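Local coordinates for hypothetical protein (PDB 4EPS) that probably forms part of the tip of fimbriae, the filamentous cell-surface appendages that mediate adhesion and biofilm formation, at residues H266-Q269 with V270-Y274; K310-A313 with G314-T318. All blocks are in the same frame, centred on the assembly; numbering follows the deposited sequence.

Contact 1: H266-Q269 with V270-Y274; sequences HHLQ and VGDYY. With SO4 (sulfate ion), chain F.
Asp-272 turns its carboxylate back over the chain that precedes it, and one oxygen, OD2, collects two donors from Gln-269 and His-266. The backbone N of Gln-269 reaches OD2 of Asp-272 at 3.0 Å with a nearly straight N-H (169°). NE2 of His-266 reaches OD2 of Asp-272 at 2.7 Å, and that oxygen lies nearly in the ring plane. Neither donor lies in the carboxylate plane: they arrive from its two opposite faces, and the imidazole and carboxylate planes stand 60° apart. The other oxygen, OD1 of Asp-272, is bonded to the amide N of Gly-283, and a water lies 2.8 Å from it. With CG placed anti to its carbonyl carbon (chi1 -74°), the Asp-272 group swings back to Gln-269. An alanine here would remove both acceptor oxygens and would probably leave the Gln-269 amide and His-266 NE2 without their mate, with the imidazole held chiefly through ND1 to Glu-177 of the second subunit.

Gln-269 also receives the backbone N of Asp-272 on its O at 3.1 Å, and its CG sits 3.4 Å above the plane of the His-267 ring, over the centre. That ring gives NE2 to O1 of a sulfate at 2.9 Å, whereas its ND1 meets ND1 of His-267 of the second subunit. The O-to-N bond closes a type II beta turn, Gln-269 to Asp-272, with Gly-271 at positive phi, linking strand 261-267 to strand 273-275 through a turn braced by an aspartate side chain.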
loop_
_atom_site.group_PDB
_atom_site.type_symbol
_atom_site.label_atom_id
_atom_site.label_comp_id
_atom_site.label_asym_id
_atom_site.label_seq_id
_atom_site.Cartn_x
_atom_site.Cartn_y
_atom_site.Cartn_z
ATOM N N HIS A 266 -4.936 -3.303 1.517
ATOM C CA HIS A 266 -4.380 -4.626 1.298
ATOM C C HIS A 266 -4.037 -4.844 -0.161
ATOM O O HIS A 266 -4.894 -4.678 -1.029
ATOM C CB HIS A 266 -5.368 -5.728 1.783
ATOM C CG HIS A 266 -4.860 -7.125 1.534
ATOM N ND1 HIS A 266 -3.851 -7.681 2.321
ATOM C CD2 HIS A 266 -5.187 -8.002 0.550
ATOM C CE1 HIS A 266 -3.601 -8.886 1.802
ATOM N NE2 HIS A 266 -4.374 -9.126 0.729
ATOM N N HIS A 267 -2.809 -5.282 -0.419
ATOM C CA HIS A 267 -2.383 -5.679 -1.780
ATOM C C HIS A 267 -3.045 -7.014 -2.118
ATOM O O HIS A 267 -2.632 -8.061 -1.607
ATOM C CB HIS A 267 -0.850 -5.781 -1.893
ATOM C CG HIS A 267 -0.374 -6.265 -3.252
ATOM N ND1 HIS A 267 0.898 -6.779 -3.417
ATOM C CD2 HIS A 267 -0.998 -6.238 -4.462
ATOM C CE1 HIS A 267 1.005 -7.090 -4.711
ATOM N NE2 HIS A 267 -0.111 -6.791 -5.379
ATOM N N LEU A 268 -4.101 -6.970 -2.938
ATOM C CA LEU A 268 -4.879 -8.180 -3.250
ATOM C C LEU A 268 -4.130 -9.036 -4.288
ATOM O O LEU A 268 -3.833 -8.578 -5.386
ATOM C CB LEU A 268 -6.297 -7.790 -3.748
ATOM C CG LEU A 268 -7.294 -8.939 -4.040
ATOM C CD1 LEU A 268 -7.582 -9.789 -2.756
ATOM C CD2 LEU A 268 -8.621 -8.367 -4.590
ATOM N N GLN A 269 -3.844 -10.284 -3.945
ATOM C CA GLN A 269 -3.107 -11.182 -4.852
ATOM C C GLN A 269 -3.711 -12.553 -4.934
ATOM O O GLN A 269 -4.291 -13.046 -3.967
ATOM C CB GLN A 269 -1.651 -11.343 -4.350
ATOM C CG GLN A 269 -0.850 -10.023 -4.382
ATOM C CD GLN A 269 0.568 -10.272 -3.983
ATOM O OE1 GLN A 269 0.909 -10.426 -2.791
ATOM N NE2 GLN A 269 1.406 -10.379 -4.963
ATOM N N VAL A 270 -3.474 -13.230 -6.065
ATOM C CA VAL A 270 -3.832 -14.647 -6.198
ATOM C C VAL A 270 -3.085 -15.403 -5.075
ATOM O O VAL A 270 -1.906 -15.140 -4.831
ATOM C CB VAL A 270 -3.430 -15.178 -7.608
ATOM C CG1 VAL A 270 -3.548 -16.712 -7.679
ATOM C CG2 VAL A 270 -4.248 -14.487 -8.717
ATOM N N GLY A 271 -3.763 -16.318 -4.417
ATOM C CA GLY A 271 -3.169 -17.073 -3.324
ATOM C C GLY A 271 -3.540 -16.526 -1.957
ATOM O O GLY A 271 -3.267 -17.175 -0.946
ATOM N N ASP A 272 -4.156 -15.327 -1.890
ATOM C CA ASP A 272 -4.570 -14.791 -0.592
ATOM C C ASP A 272 -5.675 -15.676 0.032
ATOM O O ASP A 272 -6.478 -16.265 -0.704
ATOM C CB ASP A 272 -5.078 -13.356 -0.706
ATOM C CG ASP A 272 -4.012 -12.282 -0.926
ATOM O OD1 ASP A 272 -2.786 -12.620 -0.884
ATOM O OD2 ASP A 272 -4.393 -11.119 -1.137
ATOM N N TYR A 273 -5.703 -15.772 1.364
ATOM C CA TYR A 273 -6.702 -16.580 2.098
ATOM C C TYR A 273 -7.982 -15.766 2.276
ATOM O O TYR A 273 -7.930 -14.607 2.700
ATOM C CB TYR A 273 -6.137 -17.046 3.479
ATOM C CG TYR A 273 -4.900 -17.903 3.325
ATOM C CD1 TYR A 273 -5.004 -19.274 3.080
ATOM C CD2 TYR A 273 -3.624 -17.352 3.452
ATOM C CE1 TYR A 273 -3.865 -20.070 2.936
ATOM C CE2 TYR A 273 -2.477 -18.131 3.281
ATOM C CZ TYR A 273 -2.602 -19.491 3.046
ATOM O OH TYR A 273 -1.476 -20.261 2.889
ATOM N N TYR A 274 -9.128 -16.375 1.960
ATOM C CA TYR A 274 -10.438 -15.733 1.996
ATOM C C TYR A 274 -11.304 -16.343 3.091
ATOM O O TYR A 274 -11.390 -17.566 3.219
ATOM C CB TYR A 274 -11.135 -15.874 0.612
ATOM C CG TYR A 274 -12.267 -14.879 0.453
ATOM C CD1 TYR A 274 -12.014 -13.555 0.105
ATOM C CD2 TYR A 274 -13.594 -15.259 0.669
ATOM C CE1 TYR A 274 -13.052 -12.640 -0.055
ATOM C CE2 TYR A 274 -14.640 -14.350 0.515
ATOM C CZ TYR A 274 -14.362 -13.042 0.153
ATOM O OH TYR A 274 -15.379 -12.133 0.027
HETATM S S SO4 F . 0.539 -6.593 -8.938
HETATM O O1 SO4 F . 0.829 -7.666 -7.995
HETATM O O2 SO4 F . 1.809 -6.036 -9.372
HETATM O O3 SO4 F . -0.153 -7.172 -10.078
HETATM O O4 SO4 F . -0.215 -5.542 -8.357
HETATM O O HOH W 1 -1.224 -10.310 -0.700
#

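Contact 2: K310-A313 with G314-T318; sequences KDVA and GTPYT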
loop_
_atom_site.group_PDB
_atom_site.type_symbol
_atom_site.label_atom_id
_atom_site.label_comp_id
_atom_site.label_asym_id
_atom_site.label_seq_id
_atom_site.Cartn_x
_atom_site.Cartn_y
_atom_site.Cartn_z
ATOM N N LYS A 310 -15.428 -6.180 -23.252
ATOM C CA LYS A 310 -15.972 -4.953 -23.869
ATOM C C LYS A 310 -15.408 -4.691 -25.290
ATOM O O LYS A 310 -16.129 -4.143 -26.117
ATOM C CB LYS A 310 -15.735 -3.725 -22.965
ATOM C CG LYS A 310 -14.273 -3.330 -22.757
ATOM C CD LYS A 310 -14.155 -2.134 -21.806
ATOM C CE LYS A 310 -12.836 -1.399 -21.937
ATOM N NZ LYS A 310 -11.699 -2.158 -21.349
ATOM N N ASP A 311 -14.152 -5.093 -25.569
ATOM C CA ASP A 311 -13.502 -4.852 -26.865
ATOM C C ASP A 311 -13.586 -6.062 -27.828
ATOM O O ASP A 311 -13.007 -6.005 -28.916
ATOM C CB ASP A 311 -12.034 -4.436 -26.648
ATOM C CG ASP A 311 -11.866 -3.129 -25.870
ATOM O OD1 ASP A 311 -12.718 -2.220 -26.030
ATOM O OD2 ASP A 311 -10.872 -3.008 -25.120
ATOM N N VAL A 312 -14.339 -7.130 -27.466
ATOM C CA VAL A 312 -14.503 -8.289 -28.361
ATOM C C VAL A 312 -15.399 -7.871 -29.553
ATOM O O VAL A 312 -16.418 -7.207 -29.344
ATOM C CB VAL A 312 -15.045 -9.523 -27.598
ATOM C CG1 VAL A 312 -15.442 -10.643 -28.557
ATOM C CG2 VAL A 312 -14.011 -10.024 -26.587
ATOM N N ALA A 313 -15.001 -8.257 -30.795
ATOM C CA ALA A 313 -15.712 -7.920 -32.039
ATOM C C ALA A 313 -17.188 -8.329 -31.992
ATOM O O ALA A 313 -17.515 -9.462 -31.634
ATOM C CB ALA A 313 -15.030 -8.571 -33.234
ATOM N N GLY A 314 -18.057 -7.369 -32.300
ATOM C CA GLY A 314 -19.502 -7.548 -32.302
ATOM C C GLY A 314 -20.149 -7.326 -30.953
ATOM O O GLY A 314 -21.375 -7.399 -30.849
ATOM N N THR A 315 -19.326 -7.036 -29.912
ATOM C CA THR A 315 -19.721 -6.789 -28.513
ATOM C C THR A 315 -20.770 -7.838 -28.056
ATOM O O THR A 315 -21.919 -7.481 -27.788
ATOM C CB THR A 315 -20.215 -5.327 -28.328
ATOM O OG1 THR A 315 -19.443 -4.465 -29.151
ATOM C CG2 THR A 315 -20.113 -4.850 -26.891
ATOM N N PRO A 316 -20.406 -9.136 -27.942
ATOM C CA PRO A 316 -21.413 -10.133 -27.528
ATOM C C PRO A 316 -21.879 -9.981 -26.075
ATOM O O PRO A 316 -22.988 -10.418 -25.747
ATOM C CB PRO A 316 -20.697 -11.474 -27.744
ATOM C CG PRO A 316 -19.258 -11.155 -27.726
ATOM C CD PRO A 316 -19.104 -9.769 -28.241
ATOM N N TYR A 317 -21.056 -9.332 -25.219
ATOM C CA TYR A 317 -21.343 -9.133 -23.797
ATOM C C TYR A 317 -21.505 -7.645 -23.505
ATOM O O TYR A 317 -20.584 -6.860 -23.732
ATOM C CB TYR A 317 -20.227 -9.778 -22.934
ATOM C CG TYR A 317 -19.993 -11.211 -23.364
ATOM C CD1 TYR A 317 -20.961 -12.192 -23.147
ATOM C CD2 TYR A 317 -18.852 -11.564 -24.082
ATOM C CE1 TYR A 317 -20.804 -13.488 -23.644
ATOM C CE2 TYR A 317 -18.674 -12.863 -24.562
ATOM C CZ TYR A 317 -19.658 -13.819 -24.346
ATOM O OH TYR A 317 -19.524 -15.093 -24.845
ATOM N N THR A 318 -22.715 -7.265 -23.096
ATOM C CA THR A 318 -23.110 -5.880 -22.809
ATOM C C THR A 318 -23.766 -5.833 -21.458
ATOM O O THR A 318 -24.051 -6.893 -20.898
ATOM C CB THR A 318 -24.095 -5.339 -23.896
ATOM O OG1 THR A 318 -25.339 -6.021 -23.754
ATOM C CG2 THR A 318 -23.577 -5.490 -25.320
HETATM O O HOH W 2 -16.742 -4.574 -28.674
#
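Val-312 lays its CG1 methyl against CD and CG of Pro-316, 3.8 Å from CD and about as near to CG, the two side chains crossing at roughly a right angle. CG1 stands opposite the backbone N (chi1 170°), which carries this branch to the proline. The patch is small, yet it joins residues four apart across a reversal of the chain. Elsewhere on the proline, CB of Pro-316 lies 4.0 Å above the ring plane of Tyr-317, offset toward the rim, and the hydroxyl of that tyrosine is bonded to Glu-378, a residue that Val-312 also touches.

The reversal itself is a type II beta turn from Val-312 to Thr-315. Its closing bond runs from N of Thr-315 to O of Val-312 at 3.0 Å; the N-H is bent to 145°, and the donor is tilted 27° from the carbonyl plane. Gly-314 has positive phi, and a CB there would clash with O of Ala-313, a steric reason for glycine at this corner.

A water bridges three groups of the segment. It donates to O of Lys-310 and to O of Val-312, each at 2.7 Å, and accepts from OG1 of Thr-315, also at 2.7 Å. The Val-312 carbonyl is thus gripped twice, by the Thr-315 amide and by the water. Thr-315 likewise contributes twice, its amide going to the carbonyl and its hydroxyl, set beside its own backbone N, to the water.

Backbone and solvent therefore do most of the work: one direct hydrogen bond, one three-way water and a single apolar touch shape this exposed loop, and no charged pair spans its two halves.

Overall arrangement
Both contacts close type II beta turns with glycine at the third position, but in different surroundings. Contact 1 is buried, connects two strands and lies against the second subunit; contact 2 is largely exposed, sits in the loop between helices 305-308 and 323-327, and touches no other protein chain. They share no secondary-structure element: their centres are 29 Å apart and their nearest atoms about 18 Å. The chemistry follows this placement. In 266-274 a buried carboxylate adds bonds to a backbone amide and an imidazole beside the turn's backbone bond, whereas 310-318 adds a valine-proline touch. A water lies in each; in contact 2 it links two backbone carbonyls and a threonine hydroxyl.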